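Local coordinates for SusD superfamily protein (Bacteroides thetaiotaomicron VPI-5482, PDB 3HDX), which probably binds polysaccharide at the outer membrane surface as a SusD-type partner in carbohydrate uptake, at residues A[90-95]-A[105-110]; A[6-11]-A[15-20]; A[373-378]-A[411-416]. All blocks are in the same frame, centred on the assembly; numbering follows the deposited sequence. Where two conformers were deposited one is given.

How the contacts relate
Contacts 1 and 2 adjoin each other near the N-terminal end of the fold, their centres 10 Å apart. A probable hydrogen bond of 2.7 Å joins Thr-95 OG1 of contact 1 to Trp-8 O of contact 2, and Lys-91 CB lies 3.5 Å from Trp-8 CE2, so the N-terminal arm is held against the chain where helix 76-91 gives out. Contact 3 is remote: its centre is 43 Å from that of contact 1 and 46 Å from that of contact 2, on the opposite side of the chain's centre from the latter. The bound 1,2-ethanediol, probably from the crystallisation liquor, lies beside contact 2.

Contact 1: residues A[90-95]-A[105-110]; sequences EKAPRT and QNLKYD
Leu-107, near the start of helix 104-129, reaches across to Ala-92 and Pro-93, where the chain passes from helix 76-91 to helix 93-98. Only nine residues separate the two segments, and the chain turns back between them through the short helix 93-98, in the all-alpha, TPR-related SusD fold.

The direct contact is apolar. Both branches of Leu-107 are used: CD1 comes 3.8 Å from Ala-92 CB, while CD2 lies 4.1 Å from Pro-93 CB. The leucine side chain and the proline ring cross at about a right angle. With chi1 at 176°, CG stands opposite the leucine's own backbone N, which carries the fork out from its helix toward the turn.

Side chain also meets backbone. Leu-107 CD1 rests 3.6 Å from Ala-92 C and equally close to Pro-93 N, so this methyl covers the peptide link itself. Because that nitrogen belongs to proline and has no hydrogen, a hydrocarbon can lie on it without burying a donor. Alanine's short side chain lets the leucine come this near, and the rigid ring suits a place where one helix gives way to the next.

Polar groups work around this patch. Thr-95 N donates to Ala-92 O at 2.9 Å. On the other helix, Asp-110 is buried, but its carboxylate is met by the hydroxyls of Tyr-181, Tyr-102 and Tyr-182.

No hydrogen bond or ion pair links the two segments directly. The chemistry is consistent with a small apolar contact, held mainly by van der Waals fit, with one leucine covering the bend and the polar bonds to neighbouring parts of the chain supplying the directionality that its methyl groups lack.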
ATOM      1  N   GLU A  90      19.085 -16.835  -6.643  1.00 14.08           N
ATOM      2  CA  GLU A  90      19.925 -17.777  -7.371  0.50 13.71           C
ATOM      3  C   GLU A  90      21.407 -17.597  -7.069  1.00 14.92           C
ATOM      4  O   GLU A  90      22.150 -18.610  -6.986  1.00 16.65           O
ATOM      5  CB  GLU A  90      19.695 -17.630  -8.895  0.50 13.32           C
ATOM      6  CG  GLU A  90      18.304 -18.070  -9.323  0.50 14.07           C
ATOM      7  CD  GLU A  90      17.845 -17.550 -10.681  0.50 15.41           C
ATOM      8  OE1 GLU A  90      18.690 -16.957 -11.432  0.50 15.36           O
ATOM      9  OE2 GLU A  90      16.633 -17.800 -11.006  0.50 14.42           O
ATOM     10  N   LYS A  91      21.824 -16.333  -6.915  1.00 15.08           N
ATOM     11  CA  LYS A  91      23.258 -16.001  -6.851  0.50 14.80           C
ATOM     12  C   LYS A  91      23.844 -15.706  -5.472  1.00 14.81           C
ATOM     13  O   LYS A  91      25.010 -16.011  -5.221  1.00 16.37           O
ATOM     14  CB  LYS A  91      23.521 -14.852  -7.810  0.50 15.47           C
ATOM     15  CG  LYS A  91      23.193 -15.187  -9.268  0.50 16.04           C
ATOM     16  CD  LYS A  91      24.070 -16.283  -9.840  0.50 18.32           C
ATOM     17  CE  LYS A  91      23.745 -16.547 -11.325  0.50 19.75           C
ATOM     18  NZ  LYS A  91      24.798 -17.351 -12.002  0.50 20.62           N
ATOM     19  N   ALA A  92      23.058 -15.135  -4.581  1.00 14.26           N
ATOM     20  CA  ALA A  92      23.543 -14.801  -3.239  1.00 14.92           C
ATOM     21  C   ALA A  92      24.066 -15.975  -2.386  1.00 15.26           C
ATOM     22  O   ALA A  92      24.996 -15.760  -1.591  1.00 15.80           O
ATOM     23  CB  ALA A  92      22.466 -13.984  -2.461  1.00 15.43           C
ATOM     24  N   PRO A  93      23.490 -17.196  -2.521  1.00 15.48           N
ATOM     25  CA  PRO A  93      23.998 -18.297  -1.676  1.00 15.17           C
ATOM     26  C   PRO A  93      25.508 -18.544  -1.833  1.00 16.86           C
ATOM     27  O   PRO A  93      26.181 -18.877  -0.859  1.00 16.77           O
ATOM     28  CB  PRO A  93      23.169 -19.484  -2.142  1.00 15.51           C
ATOM     29  CG  PRO A  93      21.844 -18.853  -2.516  1.00 15.85           C
ATOM     30  CD  PRO A  93      22.224 -17.591  -3.180  1.00 14.65           C
ATOM     31  N   ARG A  94      26.017 -18.314  -3.043  1.00 17.15           N
ATOM     32  CA  ARG A  94      27.465 -18.453  -3.312  1.00 18.06           C
ATOM     33  C   ARG A  94      28.321 -17.553  -2.427  1.00 17.14           C
ATOM     34  O   ARG A  94      29.462 -17.906  -2.080  1.00 18.80           O
ATOM     35  CB  ARG A  94      27.740 -18.080  -4.772  1.00 20.43           C
ATOM     36  CG  ARG A  94      29.184 -18.230  -5.237  1.00 22.82           C
ATOM     37  CD  ARG A  94      29.794 -19.598  -4.946  1.00 24.81           C
ATOM     38  NE  ARG A  94      31.067 -19.714  -5.696  1.00 26.33           N
ATOM     39  CZ  ARG A  94      32.082 -20.537  -5.431  1.00 26.60           C
ATOM     40  NH1 ARG A  94      32.070 -21.361  -4.349  1.00 27.08           N
ATOM     41  NH2 ARG A  94      33.161 -20.499  -6.263  1.00 24.39           N
ATOM     42  N   THR A  95      27.807 -16.377  -2.097  1.00 16.66           N
ATOM     43  CA  THR A  95      28.552 -15.385  -1.315  1.00 16.12           C
ATOM     44  C   THR A  95      28.993 -15.927   0.052  1.00 15.82           C
ATOM     45  O   THR A  95      30.076 -15.566   0.554  1.00 17.51           O
ATOM     46  CB  THR A  95      27.785 -14.052  -1.195  1.00 16.09           C
ATOM     47  OG1 THR A  95      27.319 -13.665  -2.507  1.00 16.86           O
ATOM     48  CG2 THR A  95      28.668 -12.932  -0.605  1.00 16.37           C
ATOM     49  N   GLN A 105      23.171 -17.042   8.416  1.00 18.09           N
ATOM     50  CA  GLN A 105      22.021 -16.289   8.922  0.50 17.95           C
ATOM     51  C   GLN A 105      21.792 -15.014   8.089  1.00 17.40           C
ATOM     52  O   GLN A 105      20.637 -14.682   7.790  1.00 15.64           O
ATOM     53  CB  GLN A 105      22.165 -15.983  10.425  0.50 18.59           C
ATOM     54  CG  GLN A 105      20.915 -15.359  11.055  0.50 19.53           C
ATOM     55  CD  GLN A 105      19.736 -16.243  10.902  0.50 20.88           C
ATOM     56  OE1 GLN A 105      18.809 -15.923  10.158  0.50 22.14           O
ATOM     57  NE2 GLN A 105      19.792 -17.426  11.521  0.50 21.76           N
ATOM     58  N   ASN A 106      22.860 -14.319   7.685  1.00 15.65           N
ATOM     59  CA  ASN A 106      22.733 -13.121   6.868  1.00 14.89           C
ATOM     60  C   ASN A 106      22.089 -13.509   5.532  1.00 13.96           C
ATOM     61  O   ASN A 106      21.221 -12.792   5.029  1.00 14.23           O
ATOM     62  CB  ASN A 106      24.113 -12.497   6.668  1.00 16.52           C
ATOM     63  CG  ASN A 106      24.100 -11.026   6.276  1.00 16.36           C
ATOM     64  OD1 ASN A 106      25.120 -10.345   6.484  1.00 17.44           O
ATOM     65  ND2 ASN A 106      22.995 -10.519   5.668  1.00 16.47           N
ATOM     66  N   LEU A 107      22.506 -14.630   4.963  1.00 14.13           N
ATOM     67  CA  LEU A 107      21.894 -15.107   3.728  1.00 12.79           C
ATOM     68  C   LEU A 107      20.394 -15.372   3.922  1.00 13.07           C
ATOM     69  O   LEU A 107      19.562 -14.956   3.067  1.00 13.90           O
ATOM     70  CB  LEU A 107      22.575 -16.383   3.208  1.00 14.53           C
ATOM     71  CG  LEU A 107      21.966 -17.046   1.958  1.00 12.98           C
ATOM     72  CD1 LEU A 107      22.102 -16.173   0.676  1.00 13.79           C
ATOM     73  CD2 LEU A 107      22.497 -18.442   1.729  1.00 15.68           C
ATOM     74  N   LYS A 108      20.052 -16.077   5.000  1.00 14.97           N
ATOM     75  CA  LYS A 108      18.632 -16.432   5.268  1.00 14.85           C
ATOM     76  C   LYS A 108      17.787 -15.158   5.392  1.00 14.42           C
ATOM     77  O   LYS A 108      16.697 -15.081   4.830  1.00 13.85           O
ATOM     78  CB  LYS A 108      18.485 -17.315   6.520  1.00 16.97           C
ATOM     79  CG  LYS A 108      18.943 -18.755   6.310  1.00 19.09           C
ATOM     80  CD  LYS A 108      18.765 -19.609   7.584  1.00 21.50           C
ATOM     81  CE  LYS A 108      19.132 -21.105   7.375  1.00 24.54           C
ATOM     82  N   TYR A 109      18.311 -14.151   6.091  1.00 13.08           N
ATOM     83  CA  TYR A 109      17.593 -12.880   6.220  1.00 12.93           C
ATOM     84  C   TYR A 109      17.381 -12.210   4.850  1.00 12.15           C
ATOM     85  O   TYR A 109      16.292 -11.715   4.541  1.00 14.03           O
ATOM     86  CB  TYR A 109      18.324 -11.889   7.127  1.00 14.24           C
ATOM     87  CG  TYR A 109      18.286 -12.132   8.640  1.00 15.44           C
ATOM     88  CD1 TYR A 109      17.339 -12.962   9.242  1.00 15.88           C
ATOM     89  CD2 TYR A 109      19.129 -11.406   9.470  1.00 18.03           C
ATOM     90  CE1 TYR A 109      17.285 -13.130  10.603  1.00 17.87           C
ATOM     91  CE2 TYR A 109      19.073 -11.545  10.867  1.00 19.89           C
ATOM     92  CZ  TYR A 109      18.148 -12.409  11.416  1.00 18.65           C
ATOM     93  OH  TYR A 109      18.072 -12.535  12.776  1.00 20.59           O
ATOM     94  N   ASP A 110      18.444 -12.161   4.056  1.00 13.02           N
ATOM     95  CA  ASP A 110      18.405 -11.454   2.784  1.00 12.54           C
ATOM     96  C   ASP A 110      17.453 -12.147   1.808  1.00 12.41           C
ATOM     97  O   ASP A 110      16.652 -11.478   1.129  1.00 13.44           O
ATOM     98  CB  ASP A 110      19.797 -11.362   2.122  1.00 12.30           C
ATOM     99  CG  ASP A 110      20.817 -10.545   2.905  1.00 14.12           C
ATOM    100  OD1 ASP A 110      20.500  -9.979   3.981  1.00 14.11           O
ATOM    101  OD2 ASP A 110      21.959 -10.462   2.385  1.00 15.85           O
TER

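Contact 2: residues A[6-11]-A[15-20]; sequences QQWKTL and RSALMG. With EDO (1,2-ethanediol), chain F.
Gln-6 and Trp-8 approach Ala-17 together, laying the N-terminal arm along the first turns of helix 11-30 in the all-alpha SusD fold. The arm enters that helix through Thr-10, its N-cap, whose OG1 bonds to Asp-13 N.

The amide of Gln-6 sits over the alanine methyl, with OE1 3.6 Å from Ala-17 CB. The indole of Trp-8 brings its six-membered ring to the same methyl, which it meets obliquely through CH2 and CZ3, CH2 at 3.4 Å. Alanine suits this place because a single methyl lets both flat groups come close to the helix. Gln-6 CG also covers one face of the indole, 3.3 Å above its plane and offset toward the rim. Phe-88 of helix 76-91 meets the same tryptophan with its ring plane nearly perpendicular.

A bend at chi2 (72°) folds the Gln-6 amide onto the backbone of the next residue, where NE2 donates to Gln-7 O in the carbonyl plane (2.8 Å, 163° at the hydrogen). Its oxygen accepts from a water that is also bonded to Ser-16 OG, so the amide is tied at both ends. Replacing Gln-6 by an alanine is likely to leave Gln-7 O and the bridging water without their amide partner and to take away the CG that lies over the indole.

Leu-11 O and Arg-15 N make the ordinary helical bond, while the guanidinium of Arg-15 turns to Glu-12 in a salt bridge. On the arm's other flank, Trp-8 N donates to O2 of the bound 1,2-ethanediol at 2.9 Å, and the glycol's O1 lies at the indole edge, 3.6 Å from CD1.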
ATOM      1  N   GLN A   6      26.668  -6.673 -11.876  1.00 31.35           N
ATOM      2  CA  GLN A   6      26.507  -7.146 -10.493  1.00 27.36           C
ATOM      3  C   GLN A   6      27.327  -8.406 -10.258  1.00 25.63           C
ATOM      4  O   GLN A   6      27.166  -9.387 -10.975  1.00 27.93           O
ATOM      5  CB  GLN A   6      25.041  -7.482 -10.209  1.00 26.31           C
ATOM      6  CG  GLN A   6      24.742  -8.067  -8.804  1.00 25.00           C
ATOM      7  CD  GLN A   6      24.841  -7.052  -7.683  1.00 23.55           C
ATOM      8  OE1 GLN A   6      24.158  -6.042  -7.728  1.00 23.20           O
ATOM      9  NE2 GLN A   6      25.663  -7.327  -6.656  1.00 22.92           N
ATOM     10  N   GLN A   7      28.133  -8.395  -9.199  1.00 22.30           N
ATOM     11  CA  GLN A   7      28.881  -9.568  -8.761  1.00 22.18           C
ATOM     12  C   GLN A   7      28.396  -9.995  -7.394  1.00 18.93           C
ATOM     13  O   GLN A   7      27.556  -9.324  -6.801  1.00 19.70           O
ATOM     14  CB  GLN A   7      30.384  -9.350  -8.834  1.00 23.43           C
ATOM     15  CG  GLN A   7      30.836  -8.909 -10.270  1.00 24.71           C
ATOM     16  CD  GLN A   7      30.467  -9.909 -11.403  1.00 26.44           C
ATOM     17  OE1 GLN A   7      30.109 -11.061 -11.136  1.00 27.76           O
ATOM     18  NE2 GLN A   7      30.579  -9.472 -12.666  1.00 27.17           N
ATOM     19  N   TRP A   8      28.874 -11.150  -6.941  1.00 16.29           N
ATOM     20  CA  TRP A   8      28.384 -11.796  -5.702  1.00 16.27           C
ATOM     21  C   TRP A   8      29.544 -12.358  -4.877  1.00 15.97           C
ATOM     22  O   TRP A   8      29.423 -13.371  -4.229  1.00 18.92           O
ATOM     23  CB  TRP A   8      27.395 -12.924  -6.074  1.00 15.71           C
ATOM     24  CG  TRP A   8      26.245 -12.435  -6.960  1.00 14.73           C
ATOM     25  CD1 TRP A   8      26.219 -12.372  -8.318  1.00 15.95           C
ATOM     26  CD2 TRP A   8      25.025 -11.836  -6.512  1.00 14.80           C
ATOM     27  NE1 TRP A   8      25.055 -11.817  -8.752  1.00 15.54           N
ATOM     28  CE2 TRP A   8      24.297 -11.476  -7.658  1.00 15.40           C
ATOM     29  CE3 TRP A   8      24.478 -11.588  -5.255  1.00 14.62           C
ATOM     30  CZ2 TRP A   8      23.037 -10.885  -7.584  1.00 15.92           C
ATOM     31  CZ3 TRP A   8      23.244 -11.006  -5.176  1.00 15.62           C
ATOM     32  CH2 TRP A   8      22.528 -10.659  -6.344  1.00 15.15           C
ATOM     33  N   LYS A   9      30.669 -11.653  -4.929  1.00 17.07           N
ATOM     34  CA  LYS A   9      31.912 -12.085  -4.298  0.50 16.86           C
ATOM     35  C   LYS A   9      31.972 -11.708  -2.824  1.00 17.33           C
ATOM     36  O   LYS A   9      32.557 -12.436  -2.008  1.00 18.25           O
ATOM     37  CB  LYS A   9      33.086 -11.438  -5.063  0.50 16.24           C
ATOM     38  CG  LYS A   9      34.504 -11.834  -4.598  0.50 16.32           C
ATOM     39  CD  LYS A   9      35.576 -11.026  -5.316  0.50 15.83           C
ATOM     40  CE  LYS A   9      37.010 -11.420  -4.847  0.50 15.16           C
ATOM     41  NZ  LYS A   9      37.535 -12.755  -5.415  0.50 15.95           N
ATOM     42  N   THR A  10      31.404 -10.545  -2.475  1.00 17.83           N
ATOM     43  CA  THR A  10      31.495 -10.025  -1.132  1.00 17.35           C
ATOM     44  C   THR A  10      30.164  -9.648  -0.502  1.00 17.39           C
ATOM     45  O   THR A  10      29.146  -9.494  -1.181  1.00 17.87           O
ATOM     46  CB  THR A  10      32.321  -8.714  -1.117  1.00 18.87           C
ATOM     47  OG1 THR A  10      31.606  -7.655  -1.781  1.00 19.90           O
ATOM     48  CG2 THR A  10      33.749  -8.896  -1.759  1.00 19.09           C
ATOM     49  N   LEU A  11      30.247  -9.430   0.803  1.00 17.79           N
ATOM     50  CA  LEU A  11      29.113  -8.971   1.572  0.50 16.64           C
ATOM     51  C   LEU A  11      28.598  -7.628   1.022  1.00 17.10           C
ATOM     52  O   LEU A  11      27.377  -7.395   1.018  1.00 16.82           O
ATOM     53  CB  LEU A  11      29.507  -8.892   3.055  0.50 16.06           C
ATOM     54  CG  LEU A  11      28.544  -8.246   4.036  0.50 15.17           C
ATOM     55  CD1 LEU A  11      28.743  -8.803   5.433  0.50 14.42           C
ATOM     56  CD2 LEU A  11      28.717  -6.750   3.969  0.50 15.22           C
ATOM     57  N   ARG A  15      24.822  -6.830  -0.163  1.00 16.35           N
ATOM     58  CA  ARG A  15      24.151  -5.663   0.444  0.50 16.38           C
ATOM     59  C   ARG A  15      23.613  -4.757  -0.653  1.00 16.08           C
ATOM     60  O   ARG A  15      22.440  -4.387  -0.637  1.00 16.71           O
ATOM     61  CB  ARG A  15      25.084  -4.835   1.350  0.50 16.95           C
ATOM     62  CG  ARG A  15      24.347  -3.729   2.148  0.50 17.23           C
ATOM     63  CD  ARG A  15      25.280  -2.594   2.581  0.50 18.14           C
ATOM     64  NE  ARG A  15      25.838  -1.936   1.406  0.50 18.49           N
ATOM     65  CZ  ARG A  15      25.158  -1.104   0.622  0.50 19.58           C
ATOM     66  NH1 ARG A  15      23.917  -0.785   0.918  0.50 21.67           N
ATOM     67  NH2 ARG A  15      25.726  -0.574  -0.442  0.50 20.66           N
ATOM     68  N   SER A  16      24.451  -4.430  -1.635  1.00 16.10           N
ATOM     69  CA  SER A  16      24.046  -3.545  -2.721  1.00 16.81           C
ATOM     70  C   SER A  16      22.861  -4.115  -3.531  1.00 14.92           C
ATOM     71  O   SER A  16      21.907  -3.397  -3.834  1.00 14.93           O
ATOM     72  CB  SER A  16      25.255  -3.222  -3.617  1.00 18.97           C
ATOM     73  OG  SER A  16      24.824  -2.386  -4.684  1.00 23.40           O
ATOM     74  N   ALA A  17      22.915  -5.410  -3.823  1.00 13.90           N
ATOM     75  CA  ALA A  17      21.850  -6.081  -4.572  1.00 13.76           C
ATOM     76  C   ALA A  17      20.543  -6.095  -3.773  1.00 13.55           C
ATOM     77  O   ALA A  17      19.465  -5.871  -4.332  1.00 14.24           O
ATOM     78  CB  ALA A  17      22.261  -7.514  -4.985  1.00 13.66           C
ATOM     79  N   LEU A  18      20.632  -6.368  -2.473  1.00 13.87           N
ATOM     80  CA  LEU A  18      19.431  -6.394  -1.613  1.00 13.57           C
ATOM     81  C   LEU A  18      18.788  -4.999  -1.632  1.00 14.43           C
ATOM     82  O   LEU A  18      17.571  -4.845  -1.857  1.00 13.26           O
ATOM     83  CB  LEU A  18      19.787  -6.785  -0.157  1.00 13.80           C
ATOM     84  CG  LEU A  18      18.636  -6.714   0.843  1.00 13.79           C
ATOM     85  CD1 LEU A  18      17.500  -7.670   0.433  1.00 14.56           C
ATOM     86  CD2 LEU A  18      19.159  -6.961   2.300  1.00 14.59           C
HETATM   87  N   MSE A  19      19.612  -3.963  -1.393  1.00 14.61           N
HETATM   88  CA  MSE A  19      19.087  -2.578  -1.393  1.00 16.77           C
HETATM   89  C   MSE A  19      18.491  -2.239  -2.774  1.00 14.85           C
HETATM   90  O   MSE A  19      17.486  -1.509  -2.860  1.00 15.07           O
HETATM   91  CB  MSE A  19      20.143  -1.571  -0.919  1.00 18.22           C
HETATM   92  CG  MSE A  19      20.641  -1.844   0.529  1.00 19.85           C
HETATM   93 SE   MSE A  19      19.261  -2.134   1.878  0.75 24.41          SE
HETATM   94  CE  MSE A  19      20.301  -3.093   3.178  1.00 24.33           C
ATOM     95  N   GLY A  20      19.050  -2.822  -3.842  1.00 14.79           N
ATOM     96  CA  GLY A  20      18.510  -2.648  -5.167  1.00 14.58           C
ATOM     97  C   GLY A  20      17.115  -3.223  -5.347  1.00 13.95           C
ATOM     98  O   GLY A  20      16.301  -2.626  -6.043  1.00 14.72           O
TER
HETATM   99  C1  EDO F 605      30.154 -15.306  -8.555  1.00 23.10           C
HETATM  100  O1  EDO F 605      28.772 -14.936  -8.736  1.00 25.86           O
HETATM  101  C2  EDO F 605      30.828 -14.204  -7.732  1.00 23.42           C
HETATM  102  O2  EDO F 605      30.750 -12.879  -8.355  1.00 20.95           O
HETATM  103  O   HOH W   1      24.045  -3.679  -6.867  1.00 34.38           O

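Contact 3: residues A[373-378]-A[411-416]; sequences ALCALN and SLIAEI
Helix-against-helix packing in the TPR-related SusD region brings the C-terminal end of helix 363-376 against helix 409-423. Cys-375 is the residue that enters the second helix's surface, and three side chains of that helix, Leu-412, Ile-413 and Ile-416, receive it.

The sulfur touches two of them. SG lies 3.6 Å from Leu-412 CD2 and is equally close to Ile-416 CD1, so it rests between groups one helical turn apart. The third residue is met one atom further back, where Cys-375 CB stands 3.4 Å from Ile-413 CG1, closer than carbons usually pack. The Cys-375 chi1 of -73° places SG opposite the carbonyl carbon and directs it to Leu-412 and Ile-416, leaving CB to face Ile-413. Cysteine fits well here: it is slim enough to let the backbones approach, with Cys-375 CA and Ile-413 CA 6.5 Å apart, yet its polarizable sulfur makes good dispersion contacts with methyl groups. The branched residues opposite supply hydrocarbon on several sides.

All four touching residues are buried, and no hydrogen bond joins the segments. Other helices add to the surroundings: Ala-383 of helix 380-391 also touches Cys-375, Phe-401 and Phe-405 pack on Leu-412, and Leu-440 with Met-441 of helix 430-441 covers Ile-413.

Just beyond the cysteine, helix 363-376 ends in a Schellman motif. Asn-378 takes the C-prime position with positive phi (60°), a conformation asparagine tolerates better than most residues. Arg-409 NE bonds to Cys-375 O, a further tie close to the start of helix 409-423. The same carbonyl serves the motif too, accepting from Asn-378 N at 2.9 Å.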
ATOM      1  N   ALA A 373     -13.082  -8.205   8.562  1.00 11.29           N
ATOM      2  CA  ALA A 373     -13.046  -9.667   8.550  1.00 11.66           C
ATOM      3  C   ALA A 373     -14.044 -10.278   9.544  1.00 12.26           C
ATOM      4  O   ALA A 373     -14.776 -11.194   9.215  1.00 12.46           O
ATOM      5  CB  ALA A 373     -11.615 -10.189   8.805  1.00 12.56           C
ATOM      6  N   LEU A 374     -14.113  -9.693  10.732  1.00 11.89           N
ATOM      7  CA  LEU A 374     -15.010 -10.187  11.779  1.00 12.53           C
ATOM      8  C   LEU A 374     -16.472 -10.031  11.336  1.00 13.28           C
ATOM      9  O   LEU A 374     -17.268 -10.952  11.493  1.00 13.34           O
ATOM     10  CB  LEU A 374     -14.740  -9.511  13.122  1.00 11.66           C
ATOM     11  CG  LEU A 374     -13.467  -9.993  13.807  1.00 13.17           C
ATOM     12  CD1 LEU A 374     -13.036  -9.033  14.904  1.00 13.34           C
ATOM     13  CD2 LEU A 374     -13.656 -11.425  14.360  1.00 13.21           C
ATOM     14  N   CYS A 375     -16.808  -8.899  10.706  1.00 13.70           N
ATOM     15  CA  CYS A 375     -18.150  -8.755  10.125  1.00 14.55           C
ATOM     16  C   CYS A 375     -18.426  -9.792   9.057  1.00 15.72           C
ATOM     17  O   CYS A 375     -19.512 -10.411   9.036  1.00 16.35           O
ATOM     18  CB  CYS A 375     -18.333  -7.390   9.527  1.00 14.07           C
ATOM     19  SG  CYS A 375     -18.503  -6.106  10.764  1.00 17.23           S
ATOM     20  N   ALA A 376     -17.444 -10.006   8.179  1.00 14.44           N
ATOM     21  CA  ALA A 376     -17.578 -10.993   7.124  1.00 15.64           C
ATOM     22  C   ALA A 376     -17.867 -12.406   7.665  1.00 16.03           C
ATOM     23  O   ALA A 376     -18.605 -13.192   7.053  1.00 19.69           O
ATOM     24  CB  ALA A 376     -16.355 -10.983   6.184  1.00 14.41           C
ATOM     25  N   LEU A 377     -17.288 -12.692   8.823  1.00 15.03           N
ATOM     26  CA  LEU A 377     -17.452 -13.948   9.538  1.00 15.08           C
ATOM     27  C   LEU A 377     -18.680 -13.982  10.456  1.00 18.33           C
ATOM     28  O   LEU A 377     -18.842 -14.925  11.224  1.00 19.62           O
ATOM     29  CB  LEU A 377     -16.182 -14.203  10.362  1.00 15.24           C
ATOM     30  CG  LEU A 377     -14.869 -14.400   9.588  1.00 14.92           C
ATOM     31  CD1 LEU A 377     -13.663 -14.254  10.500  1.00 15.90           C
ATOM     32  CD2 LEU A 377     -14.912 -15.734   8.887  1.00 14.87           C
ATOM     33  N   ASN A 378     -19.561 -12.983  10.337  1.00 20.58           N
ATOM     34  CA  ASN A 378     -20.784 -12.867  11.143  0.50 20.75           C
ATOM     35  C   ASN A 378     -20.467 -12.779  12.652  1.00 21.02           C
ATOM     36  O   ASN A 378     -21.171 -13.351  13.504  1.00 23.76           O
ATOM     37  CB  ASN A 378     -21.777 -13.992  10.794  0.50 21.46           C
ATOM     38  CG  ASN A 378     -23.233 -13.625  11.132  0.50 21.87           C
ATOM     39  OD1 ASN A 378     -23.622 -12.440  11.171  0.50 21.04           O
ATOM     40  ND2 ASN A 378     -24.048 -14.654  11.346  0.50 21.96           N
ATOM     41  N   SER A 411     -24.801  -2.528   7.847  1.00 14.79           N
ATOM     42  CA  SER A 411     -24.662  -1.137   8.306  0.50 15.01           C
ATOM     43  C   SER A 411     -23.285  -0.955   8.950  1.00 14.76           C
ATOM     44  O   SER A 411     -22.614   0.071   8.727  1.00 14.64           O
ATOM     45  CB  SER A 411     -25.748  -0.732   9.322  0.50 14.47           C
ATOM     46  OG  SER A 411     -27.045  -0.732   8.748  0.50 13.95           O
ATOM     47  N   LEU A 412     -22.864  -1.936   9.766  1.00 13.20           N
ATOM     48  CA  LEU A 412     -21.545  -1.884  10.407  1.00 13.25           C
ATOM     49  C   LEU A 412     -20.421  -2.012   9.373  1.00 12.58           C
ATOM     50  O   LEU A 412     -19.437  -1.275   9.437  1.00 12.63           O
ATOM     51  CB  LEU A 412     -21.446  -2.940  11.523  1.00 13.31           C
ATOM     52  CG  LEU A 412     -20.076  -3.030  12.239  1.00 13.56           C
ATOM     53  CD1 LEU A 412     -19.744  -1.651  12.829  1.00 13.73           C
ATOM     54  CD2 LEU A 412     -20.074  -4.093  13.352  1.00 14.58           C
ATOM     55  N   ILE A 413     -20.567  -2.929   8.418  1.00 12.14           N
ATOM     56  CA  ILE A 413     -19.561  -3.042   7.324  1.00 12.17           C
ATOM     57  C   ILE A 413     -19.412  -1.709   6.596  1.00 13.19           C
ATOM     58  O   ILE A 413     -18.291  -1.224   6.440  1.00 11.69           O
ATOM     59  CB  ILE A 413     -19.899  -4.176   6.320  1.00 13.37           C
ATOM     60  CG1 ILE A 413     -19.722  -5.537   6.972  1.00 13.00           C
ATOM     61  CG2 ILE A 413     -19.039  -4.052   5.008  1.00 13.29           C
ATOM     62  CD1 ILE A 413     -20.423  -6.672   6.185  1.00 11.86           C
ATOM     63  N   ALA A 414     -20.525  -1.072   6.264  1.00 13.77           N
ATOM     64  CA  ALA A 414     -20.466   0.204   5.527  1.00 12.54           C
ATOM     65  C   ALA A 414     -19.689   1.244   6.381  1.00 11.40           C
ATOM     66  O   ALA A 414     -18.839   1.971   5.862  1.00 13.01           O
ATOM     67  CB  ALA A 414     -21.867   0.697   5.123  1.00 14.90           C
ATOM     68  N   GLU A 415     -19.964   1.280   7.679  1.00 12.72           N
ATOM     69  CA  GLU A 415     -19.287   2.236   8.564  1.00 11.55           C
ATOM     70  C   GLU A 415     -17.776   1.976   8.729  1.00 11.51           C
ATOM     71  O   GLU A 415     -16.986   2.919   8.755  1.00 11.72           O
ATOM     72  CB  GLU A 415     -19.986   2.382   9.917  1.00 13.47           C
ATOM     73  CG  GLU A 415     -19.378   3.431  10.830  1.00 13.17           C
ATOM     74  CD  GLU A 415     -19.347   4.831  10.249  1.00 14.02           C
ATOM     75  OE1 GLU A 415     -20.148   5.166   9.328  1.00 14.52           O
ATOM     76  OE2 GLU A 415     -18.498   5.601  10.733  1.00 14.61           O
ATOM     77  N   ILE A 416     -17.395   0.708   8.805  1.00 10.56           N
ATOM     78  CA  ILE A 416     -15.971   0.335   8.830  1.00 11.67           C
ATOM     79  C   ILE A 416     -15.284   0.881   7.568  1.00 11.74           C
ATOM     80  O   ILE A 416     -14.187   1.457   7.668  1.00 11.45           O
ATOM     81  CB  ILE A 416     -15.762  -1.177   8.929  1.00 11.36           C
ATOM     82  CG1 ILE A 416     -16.243  -1.697  10.307  1.00 11.17           C
ATOM     83  CG2 ILE A 416     -14.277  -1.557   8.740  1.00 12.67           C
ATOM     84  CD1 ILE A 416     -16.462  -3.173  10.424  1.00 11.38           C
TER